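Local coordinates for protein chemotactic transducer PctC (Pseudomonas aeruginosa, PDB 5LTV) that binds gamma-aminobutyrate through its Cache-type ligand-binding domain and, as a chemotactic transducer, probably relays that binding to the chemotaxis machinery, at residues Gly187-Leu199 and Gly245-Leu257. Residues are numbered along the deposited sequence; the frame is centred on the assembly and turned at random.
Sequences GYAFLVSDAGKIL and GLPGVTWYVALVL
Tyr188, Phe190 and Val192 form hydrogen-bonded antiparallel pairs with Val256, Ala254 and Tyr252, and the directions of strands 188-193 and 251-256 differ by 151°. Two backbone bonds join each of these pairs, among them Ala254 N to Phe190 O at 2.8 Å. A seventh, more bent at 134°, runs from Asp194 N to Thr250 O where the first strand enters its type I turn. There a water spans the gap, donating to Asp194 OD1 and accepting from Thr250 N.

Aromatic contacts follow on one side of the sheet. With CG between backbone N and carbonyl carbon (chi1 66°), the Phe190 ring leans over its partner: Ala254 CB sits over the face, 3.5 Å from the ring centroid, while Val256 CG2 meets the edge in plane, 3.7 Å from Phe190 CE1. Tyr188 repeats the lean, placing a face over Val256 CB, and its OH hydrogen-bonds Tyr215.

On the other side, Trp251 is sandwiched. Leu199 CD1 lies over one face, 3.3 Å from Trp251 CD2, and Val249 CG2 over the opposite one; Leu191 CD2 approaches obliquely, 3.8 Å from Trp251 CE3. Farther along this side, Ala189 CB meets Leu255 CD2 at 3.6 Å, and helix 34-68 packs on Val253 and Leu255.

The contact thus joins the strands first and last in chain order of the 2-1-5-4-3 sheet, adjacent in its interior, in the double-Cache half that lacks the bound GABA. Backbone bonds fix the register; CH-pi contacts from Val256, Ala254 and Leu199 each cover one face of the Tyr188, Phe190 and Trp251 rings; and Trp251, touching Val135 of the ligand-binding half's sheet, links the two halves.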
ATOM      1  N   GLY A 187      14.827  19.960  -5.006  1.00 80.80           N
ATOM      2  CA  GLY A 187      14.854  18.676  -4.322  1.00 80.85           C
ATOM      3  C   GLY A 187      13.512  17.951  -4.295  1.00 79.43           C
ATOM      4  O   GLY A 187      12.497  18.528  -4.677  1.00 82.45           O
ATOM      5  N   TYR A 188      13.488  16.699  -3.837  1.00 73.34           N
ATOM      6  CA  TYR A 188      12.279  15.885  -3.903  1.00 64.11           C
ATOM      7  C   TYR A 188      12.418  14.676  -2.977  1.00 57.79           C
ATOM      8  O   TYR A 188      13.467  14.438  -2.374  1.00 55.27           O
ATOM      9  CB  TYR A 188      11.992  15.450  -5.343  1.00 61.98           C
ATOM     10  CG  TYR A 188      13.068  14.590  -5.968  1.00 59.39           C
ATOM     11  CD1 TYR A 188      14.192  15.156  -6.575  1.00 59.20           C
ATOM     12  CD2 TYR A 188      12.957  13.214  -5.963  1.00 57.39           C
ATOM     13  CE1 TYR A 188      15.174  14.357  -7.149  1.00 57.50           C
ATOM     14  CE2 TYR A 188      13.922  12.414  -6.540  1.00 57.68           C
ATOM     15  CZ  TYR A 188      15.025  12.980  -7.122  1.00 56.97           C
ATOM     16  OH  TYR A 188      15.957  12.130  -7.666  1.00 58.60           O
ATOM     17  N   ALA A 189      11.334  13.907  -2.867  1.00 55.32           N
ATOM     18  CA  ALA A 189      11.313  12.737  -1.995  1.00 51.45           C
ATOM     19  C   ALA A 189      10.716  11.530  -2.714  1.00 47.09           C
ATOM     20  O   ALA A 189       9.730  11.661  -3.442  1.00 46.59           O
ATOM     21  CB  ALA A 189      10.526  13.034  -0.718  1.00 48.33           C
ATOM     22  N   PHE A 190      11.302  10.349  -2.515  1.00 42.77           N
ATOM     23  CA  PHE A 190      10.664   9.144  -3.030  1.00 36.84           C
ATOM     24  C   PHE A 190      10.670   8.060  -1.944  1.00 36.75           C
ATOM     25  O   PHE A 190      11.104   8.277  -0.805  1.00 38.45           O
ATOM     26  CB  PHE A 190      11.298   8.713  -4.361  1.00 34.82           C
ATOM     27  CG  PHE A 190      12.714   8.262  -4.271  1.00 38.61           C
ATOM     28  CD1 PHE A 190      13.765   9.182  -4.307  1.00 38.82           C
ATOM     29  CD2 PHE A 190      13.010   6.897  -4.210  1.00 41.63           C
ATOM     30  CE1 PHE A 190      15.081   8.752  -4.244  1.00 42.05           C
ATOM     31  CE2 PHE A 190      14.322   6.453  -4.135  1.00 43.73           C
ATOM     32  CZ  PHE A 190      15.366   7.375  -4.163  1.00 45.54           C
ATOM     33  N   LEU A 191      10.108   6.906  -2.280  1.00 34.56           N
ATOM     34  CA  LEU A 191       9.977   5.804  -1.342  1.00 33.67           C
ATOM     35  C   LEU A 191      10.600   4.564  -1.964  1.00 34.09           C
ATOM     36  O   LEU A 191      10.377   4.280  -3.136  1.00 35.48           O
ATOM     37  CB  LEU A 191       8.508   5.561  -0.966  1.00 29.10           C
ATOM     38  CG  LEU A 191       8.312   4.703   0.291  1.00 30.81           C
ATOM     39  CD1 LEU A 191       8.358   5.539   1.598  1.00 31.78           C
ATOM     40  CD2 LEU A 191       7.003   3.963   0.204  1.00 25.89           C
ATOM     41  N   VAL A 192      11.383   3.836  -1.176  1.00 36.52           N
ATOM     42  CA  VAL A 192      12.194   2.738  -1.682  1.00 36.39           C
ATOM     43  C   VAL A 192      12.268   1.666  -0.601  1.00 38.05           C
ATOM     44  O   VAL A 192      12.307   1.973   0.597  1.00 39.23           O
ATOM     45  CB  VAL A 192      13.605   3.228  -2.103  1.00 36.50           C
ATOM     46  CG1 VAL A 192      14.350   3.841  -0.917  1.00 35.07           C
ATOM     47  CG2 VAL A 192      14.430   2.092  -2.687  1.00 37.07           C
ATOM     48  N   SER A 193      12.248   0.408  -1.020  1.00 40.28           N
ATOM     49  CA  SER A 193      12.300  -0.683  -0.067  1.00 41.80           C
ATOM     50  C   SER A 193      13.744  -0.934   0.349  1.00 47.68           C
ATOM     51  O   SER A 193      14.696  -0.456  -0.280  1.00 47.84           O
ATOM     52  CB  SER A 193      11.691  -1.959  -0.652  1.00 38.78           C
ATOM     53  OG  SER A 193      12.586  -2.590  -1.556  1.00 38.54           O
ATOM     54  N   ASP A 194      13.895  -1.711   1.425  1.00 47.34           N
ATOM     55  CA  ASP A 194      15.221  -2.043   1.938  1.00 51.06           C
ATOM     56  C   ASP A 194      16.064  -2.785   0.911  1.00 48.54           C
ATOM     57  O   ASP A 194      17.294  -2.653   0.909  1.00 51.88           O
ATOM     58  CB  ASP A 194      15.089  -2.865   3.224  1.00 55.86           C
ATOM     59  CG  ASP A 194      14.206  -4.095   3.055  1.00 60.51           C
ATOM     60  OD1 ASP A 194      13.502  -4.247   2.025  1.00 62.62           O
ATOM     61  OD2 ASP A 194      14.208  -4.911   3.993  1.00 63.96           O
ATOM     62  N   ALA A 195      15.430  -3.555   0.032  1.00 45.79           N
ATOM     63  CA  ALA A 195      16.147  -4.277  -1.013  1.00 46.36           C
ATOM     64  C   ALA A 195      16.544  -3.399  -2.194  1.00 41.67           C
ATOM     65  O   ALA A 195      17.226  -3.889  -3.096  1.00 44.70           O
ATOM     66  CB  ALA A 195      15.292  -5.448  -1.518  1.00 45.40           C
ATOM     67  N   GLY A 196      16.104  -2.145  -2.238  1.00 42.38           N
ATOM     68  CA  GLY A 196      16.393  -1.250  -3.348  1.00 41.35           C
ATOM     69  C   GLY A 196      15.300  -1.034  -4.371  1.00 42.85           C
ATOM     70  O   GLY A 196      15.572  -0.392  -5.393  1.00 45.27           O
ATOM     71  N   LYS A 197      14.077  -1.532  -4.139  0.64 43.52           N
ATOM     72  CA  LYS A 197      12.965  -1.381  -5.085  0.64 44.24           C
ATOM     73  C   LYS A 197      12.244  -0.049  -4.876  0.64 42.09           C
ATOM     74  O   LYS A 197      11.710   0.209  -3.793  0.64 40.89           O
ATOM     75  CB  LYS A 197      11.965  -2.531  -4.937  0.64 46.38           C
ATOM     76  CG  LYS A 197      10.772  -2.478  -5.915  0.64 47.75           C
ATOM     77  CD  LYS A 197      11.114  -3.106  -7.258  0.64 51.01           C
ATOM     78  CE  LYS A 197      10.456  -4.477  -7.398  0.64 51.91           C
ATOM     79  NZ  LYS A 197      10.794  -5.394  -6.254  0.64 52.46           N
ATOM     80  N   ILE A 198      12.204   0.778  -5.922  1.00 39.71           N
ATOM     81  CA  ILE A 198      11.502   2.057  -5.875  1.00 38.09           C
ATOM     82  C   ILE A 198       9.991   1.816  -5.879  1.00 35.44           C
ATOM     83  O   ILE A 198       9.446   1.224  -6.813  1.00 35.26           O
ATOM     84  CB  ILE A 198      11.910   2.957  -7.052  1.00 38.21           C
ATOM     85  CG1 ILE A 198      13.409   3.265  -7.005  1.00 42.37           C
ATOM     86  CG2 ILE A 198      11.086   4.248  -7.059  1.00 34.22           C
ATOM     87  CD1 ILE A 198      13.842   4.175  -8.124  1.00 44.58           C
ATOM     88  N   LEU A 199       9.306   2.346  -4.868  1.00 32.06           N
ATOM     89  CA  LEU A 199       7.885   2.124  -4.621  1.00 31.36           C
ATOM     90  C   LEU A 199       7.036   3.323  -4.987  1.00 35.11           C
ATOM     91  O   LEU A 199       5.935   3.170  -5.514  1.00 34.27           O
ATOM     92  CB  LEU A 199       7.642   1.803  -3.141  1.00 33.31           C
ATOM     93  CG  LEU A 199       8.594   0.793  -2.506  1.00 34.06           C
ATOM     94  CD1 LEU A 199       8.337   0.763  -1.037  1.00 32.72           C
ATOM     95  CD2 LEU A 199       8.449  -0.581  -3.151  1.00 31.87           C
ATOM     96  N   GLY A 245       6.142   1.438  11.746  1.00 43.59           N
ATOM     97  CA  GLY A 245       4.778   0.968  11.860  1.00 43.35           C
ATOM     98  C   GLY A 245       4.240   0.157  10.700  1.00 46.46           C
ATOM     99  O   GLY A 245       3.062  -0.218  10.734  1.00 51.31           O
ATOM    100  N   LEU A 246       5.047  -0.134   9.683  1.00 43.28           N
ATOM    101  CA  LEU A 246       4.466  -0.834   8.542  1.00 40.35           C
ATOM    102  C   LEU A 246       4.662  -2.330   8.667  1.00 45.83           C
ATOM    103  O   LEU A 246       5.784  -2.777   8.921  1.00 47.34           O
ATOM    104  CB  LEU A 246       5.075  -0.356   7.238  1.00 37.29           C
ATOM    105  CG  LEU A 246       5.067   1.173   7.043  1.00 36.00           C
ATOM    106  CD1 LEU A 246       5.584   1.552   5.671  1.00 30.41           C
ATOM    107  CD2 LEU A 246       3.692   1.736   7.345  1.00 36.58           C
ATOM    108  N   PRO A 247       3.612  -3.136   8.470  1.00 45.14           N
ATOM    109  CA  PRO A 247       3.723  -4.569   8.773  1.00 44.79           C
ATOM    110  C   PRO A 247       4.467  -5.307   7.672  1.00 48.27           C
ATOM    111  O   PRO A 247       4.136  -5.180   6.493  1.00 49.75           O
ATOM    112  CB  PRO A 247       2.268  -5.030   8.850  1.00 40.14           C
ATOM    113  CG  PRO A 247       1.550  -4.112   7.877  1.00 35.87           C
ATOM    114  CD  PRO A 247       2.273  -2.777   7.953  1.00 36.02           C
ATOM    115  N   GLY A 248       5.463  -6.093   8.071  1.00 48.06           N
ATOM    116  CA  GLY A 248       6.118  -7.006   7.161  1.00 49.64           C
ATOM    117  C   GLY A 248       7.095  -6.396   6.183  1.00 49.76           C
ATOM    118  O   GLY A 248       7.607  -7.112   5.323  1.00 54.17           O
ATOM    119  N   VAL A 249       7.373  -5.098   6.266  1.00 45.53           N
ATOM    120  CA  VAL A 249       8.233  -4.430   5.293  1.00 44.05           C
ATOM    121  C   VAL A 249       9.157  -3.472   6.025  1.00 47.50           C
ATOM    122  O   VAL A 249       8.884  -3.040   7.150  1.00 50.10           O
ATOM    123  CB  VAL A 249       7.432  -3.650   4.215  1.00 40.47           C
ATOM    124  CG1 VAL A 249       6.562  -4.578   3.375  1.00 35.63           C
ATOM    125  CG2 VAL A 249       6.574  -2.549   4.863  1.00 39.71           C
ATOM    126  N   THR A 250      10.260  -3.139   5.363  1.00 45.09           N
ATOM    127  CA  THR A 250      11.140  -2.059   5.797  1.00 46.19           C
ATOM    128  C   THR A 250      11.249  -1.115   4.603  1.00 45.67           C
ATOM    129  O   THR A 250      11.893  -1.436   3.602  1.00 46.90           O
ATOM    130  CB  THR A 250      12.515  -2.569   6.228  1.00 43.65           C
ATOM    131  OG1 THR A 250      12.332  -3.608   7.171  1.00 48.95           O
ATOM    132  CG2 THR A 250      13.327  -1.462   6.883  1.00 40.77           C
ATOM    133  N   TRP A 251      10.600   0.026   4.691  1.00 41.74           N
ATOM    134  CA  TRP A 251      10.583   0.966   3.603  1.00 38.87           C
ATOM    135  C   TRP A 251      11.132   2.290   4.092  1.00 40.20           C
ATOM    136  O   TRP A 251      10.996   2.640   5.265  1.00 41.40           O
ATOM    137  CB  TRP A 251       9.182   1.165   3.046  1.00 36.41           C
ATOM    138  CG  TRP A 251       8.606  -0.007   2.388  1.00 35.94           C
ATOM    139  CD1 TRP A 251       9.222  -1.132   2.021  1.00 38.52           C
ATOM    140  CD2 TRP A 251       7.238  -0.144   1.930  1.00 34.91           C
ATOM    141  NE1 TRP A 251       8.344  -2.011   1.391  1.00 35.20           N
ATOM    142  CE2 TRP A 251       7.110  -1.401   1.315  1.00 34.77           C
ATOM    143  CE3 TRP A 251       6.118   0.679   1.982  1.00 33.28           C
ATOM    144  CZ2 TRP A 251       5.904  -1.871   0.754  1.00 35.96           C
ATOM    145  CZ3 TRP A 251       4.905   0.207   1.423  1.00 33.47           C
ATOM    146  CH2 TRP A 251       4.823  -1.045   0.814  1.00 36.13           C
ATOM    147  N   TYR A 252      11.787   3.000   3.186  1.00 33.36           N
ATOM    148  CA  TYR A 252      12.484   4.219   3.550  1.00 36.33           C
ATOM    149  C   TYR A 252      11.945   5.380   2.742  1.00 40.24           C
ATOM    150  O   TYR A 252      11.592   5.217   1.560  1.00 37.97           O
ATOM    151  CB  TYR A 252      13.990   4.109   3.292  1.00 40.12           C
ATOM    152  CG  TYR A 252      14.711   3.096   4.140  1.00 42.43           C
ATOM    153  CD1 TYR A 252      14.719   1.769   3.782  1.00 42.43           C
ATOM    154  CD2 TYR A 252      15.422   3.484   5.279  1.00 47.56           C
ATOM    155  CE1 TYR A 252      15.387   0.820   4.546  1.00 47.35           C
ATOM    156  CE2 TYR A 252      16.112   2.555   6.046  1.00 50.22           C
ATOM    157  CZ  TYR A 252      16.083   1.208   5.669  1.00 51.64           C
ATOM    158  OH  TYR A 252      16.743   0.227   6.380  1.00 53.72           O
ATOM    159  N   VAL A 253      11.863   6.530   3.410  1.00 38.44           N
ATOM    160  CA  VAL A 253      11.755   7.821   2.749  1.00 37.87           C
ATOM    161  C   VAL A 253      13.142   8.233   2.286  1.00 43.00           C
ATOM    162  O   VAL A 253      14.086   8.305   3.089  1.00 45.10           O
ATOM    163  CB  VAL A 253      11.156   8.875   3.689  1.00 41.36           C
ATOM    164  CG1 VAL A 253      11.268  10.261   3.061  1.00 42.88           C
ATOM    165  CG2 VAL A 253       9.719   8.544   3.989  1.00 43.26           C
ATOM    166  N   ALA A 254      13.280   8.483   0.991  1.00 43.89           N
ATOM    167  CA  ALA A 254      14.521   9.011   0.430  1.00 46.13           C
ATOM    168  C   ALA A 254      14.307  10.479   0.098  1.00 44.74           C
ATOM    169  O   ALA A 254      13.333  10.813  -0.591  1.00 42.88           O
ATOM    170  CB  ALA A 254      14.953   8.240  -0.826  1.00 44.79           C
ATOM    171  N   LEU A 255      15.189  11.347   0.606  1.00 41.52           N
ATOM    172  CA  LEU A 255      15.183  12.768   0.282  1.00 44.25           C
ATOM    173  C   LEU A 255      16.384  13.087  -0.595  1.00 48.05           C
ATOM    174  O   LEU A 255      17.515  12.706  -0.266  1.00 49.89           O
ATOM    175  CB  LEU A 255      15.250  13.645   1.527  1.00 45.65           C
ATOM    176  CG  LEU A 255      14.154  13.554   2.562  1.00 49.15           C
ATOM    177  CD1 LEU A 255      14.411  14.507   3.719  1.00 51.27           C
ATOM    178  CD2 LEU A 255      12.842  13.864   1.913  1.00 49.27           C
ATOM    179  N   VAL A 256      16.145  13.814  -1.684  1.00 45.70           N
ATOM    180  CA  VAL A 256      17.195  14.188  -2.617  1.00 48.68           C
ATOM    181  C   VAL A 256      17.281  15.707  -2.613  1.00 52.81           C
ATOM    182  O   VAL A 256      16.291  16.382  -2.905  1.00 55.06           O
ATOM    183  CB  VAL A 256      16.916  13.650  -4.029  1.00 47.08           C
ATOM    184  CG1 VAL A 256      18.089  13.943  -5.016  1.00 49.51           C
ATOM    185  CG2 VAL A 256      16.524  12.137  -3.987  1.00 46.46           C
ATOM    186  N   LEU A 257      18.450  16.243  -2.281  1.00 51.98           N
ATOM    187  CA  LEU A 257      18.643  17.684  -2.348  1.00 54.86           C
ATOM    188  C   LEU A 257      19.878  18.071  -3.168  1.00 52.39           C
ATOM    189  O   LEU A 257      20.892  17.371  -3.146  1.00 54.13           O
ATOM    190  CB  LEU A 257      18.751  18.256  -0.933  1.00 60.21           C
ATOM    191  CG  LEU A 257      18.928  19.772  -0.782  1.00 61.86           C
ATOM    192  CD1 LEU A 257      17.784  20.493  -1.478  1.00 62.22           C
ATOM    193  CD2 LEU A 257      19.013  20.176   0.688  1.00 59.55           C
TER
HETATM  194  O   HOH W   1      10.664  -4.661   2.846  1.00 37.92           O